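Local coordinates for protein 3-phytase (Klebsiella pneumoniae, PDB 2WNH) that probably hydrolyses phytate (inositol hexakisphosphate), releasing phosphate, as a member of the histidine acid phosphatase family, at residues N302-W305 with S311-N314. The protein carries 3 engineered substitutions. Sequence-based numbering, arbitrary orientation. Where two conformers were deposited one is given.
Sequences NFSW and SRGN
The indole of W305 has G313 CA over one face, while its edge meets the carbonyl of N314 on one side and CD2 of F303 on another; F340 also stacks with this ring. Residues 311-314 form a type II beta turn, closed by N314 N bonding to S311 O, in the loop that joins helix 291-301 to strand 320-328 of the histidine phosphatase domain. W305 grips this turn twice. Its NE1 donates to N314 O at 2.9 Å, nearly straight (167° at the hydrogen); the acceptor lies near the indole plane, whereas the donor sits above the plane of the N314 carbonyl. Its own carbonyl O accepts from G313 N at 2.7 Å. With chi1 at 58°, CG sits between backbone N and carbonyl carbon, which lets side chain and main chain reach the same turn. F303 receives W305 CE3 over the centre of its ring, 3.8 Å above the plane. R312 passes its CG alongside S304 OG, and D250 holds the arginine in a salt bridge through NH2. The chain bends at chi3 (49°), and a water at the guanidinium edge bridges to S304, accepting from R312 NH1 at 2.9 Å and hydrogen-bonded to S304 OG.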
loop_
_atom_site.group_PDB
_atom_site.type_symbol
_atom_site.label_atom_id
_atom_site.label_comp_id
_atom_site.label_asym_id
_atom_site.label_seq_id
_atom_site.Cartn_x
_atom_site.Cartn_y
_atom_site.Cartn_z
ATOM N N ASN B 302 35.460 -15.846 21.333
ATOM C CA ASN B 302 36.291 -16.766 20.534
ATOM C C ASN B 302 35.596 -17.169 19.224
ATOM O O ASN B 302 35.609 -18.328 18.808
ATOM C CB ASN B 302 36.691 -17.997 21.368
ATOM C CG ASN B 302 38.047 -18.577 20.968
ATOM O OD1 ASN B 302 38.402 -19.662 21.418
ATOM N ND2 ASN B 302 38.814 -17.860 20.159
ATOM N N PHE B 303 34.953 -16.188 18.591
ATOM C CA PHE B 303 34.140 -16.422 17.400
ATOM C C PHE B 303 34.816 -15.713 16.240
ATOM O O PHE B 303 34.971 -14.490 16.241
ATOM C CB PHE B 303 32.691 -15.914 17.644
ATOM C CG PHE B 303 31.746 -16.004 16.442
ATOM C CD1 PHE B 303 31.890 -16.966 15.432
ATOM C CD2 PHE B 303 30.652 -15.127 16.384
ATOM C CE1 PHE B 303 30.985 -16.999 14.344
ATOM C CE2 PHE B 303 29.740 -15.165 15.322
ATOM C CZ PHE B 303 29.902 -16.102 14.304
ATOM N N SER B 304 35.205 -16.508 15.252
ATOM C CA SER B 304 35.869 -16.009 14.059
ATOM C C SER B 304 35.033 -16.313 12.820
ATOM O O SER B 304 34.391 -17.361 12.741
ATOM C CB SER B 304 37.255 -16.654 13.927
ATOM O OG SER B 304 37.954 -16.144 12.797
ATOM N N TRP B 305 35.036 -15.395 11.865
ATOM C CA TRP B 305 34.290 -15.581 10.627
ATOM C C TRP B 305 35.072 -15.135 9.406
ATOM O O TRP B 305 36.020 -14.358 9.512
ATOM C CB TRP B 305 32.947 -14.828 10.679
ATOM C CG TRP B 305 33.068 -13.349 10.923
ATOM C CD1 TRP B 305 33.440 -12.391 10.012
ATOM C CD2 TRP B 305 32.785 -12.655 12.141
ATOM N NE1 TRP B 305 33.431 -11.140 10.609
ATOM C CE2 TRP B 305 33.027 -11.278 11.910
ATOM C CE3 TRP B 305 32.347 -13.062 13.413
ATOM C CZ2 TRP B 305 32.832 -10.308 12.893
ATOM C CZ3 TRP B 305 32.150 -12.107 14.381
ATOM C CH2 TRP B 305 32.390 -10.736 14.120
ATOM N N SER B 311 37.966 -10.368 4.030
ATOM C CA SER B 311 38.991 -11.113 4.750
ATOM C C SER B 311 38.478 -11.541 6.138
ATOM O O SER B 311 37.394 -11.108 6.579
ATOM C CB SER B 311 40.290 -10.319 4.831
ATOM O OG SER B 311 40.056 -9.110 5.505
ATOM N N ARG B 312 39.252 -12.397 6.809
ATOM C CA ARG B 312 38.887 -12.952 8.120
ATOM C C ARG B 312 38.532 -11.864 9.113
ATOM O O ARG B 312 39.297 -10.911 9.308
ATOM C CB ARG B 312 40.038 -13.801 8.695
ATOM C CG ARG B 312 39.767 -14.345 10.110
ATOM C CD ARG B 312 40.872 -15.319 10.571
ATOM N NE ARG B 312 42.209 -14.756 10.352
ATOM C CZ ARG B 312 42.787 -13.830 11.111
ATOM N NH1 ARG B 312 42.171 -13.336 12.183
ATOM N NH2 ARG B 312 44.003 -13.390 10.792
ATOM N N GLY B 313 37.356 -12.012 9.733
ATOM C CA GLY B 313 36.927 -11.126 10.797
ATOM C C GLY B 313 36.451 -9.743 10.422
ATOM O O GLY B 313 36.118 -8.951 11.324
ATOM N N ASN B 314 36.423 -9.434 9.122
ATOM C CA ASN B 314 36.040 -8.102 8.642
ATOM C C ASN B 314 34.640 -7.738 9.153
ATOM O O ASN B 314 33.751 -8.597 9.184
ATOM C CB ASN B 314 36.071 -8.025 7.111
ATOM C CG ASN B 314 35.820 -6.636 6.600
ATOM O OD1 ASN B 314 34.672 -6.207 6.454
ATOM N ND2 ASN B 314 36.892 -5.912 6.317
HETATM O O HOH W 1 39.746 -14.109 13.571
#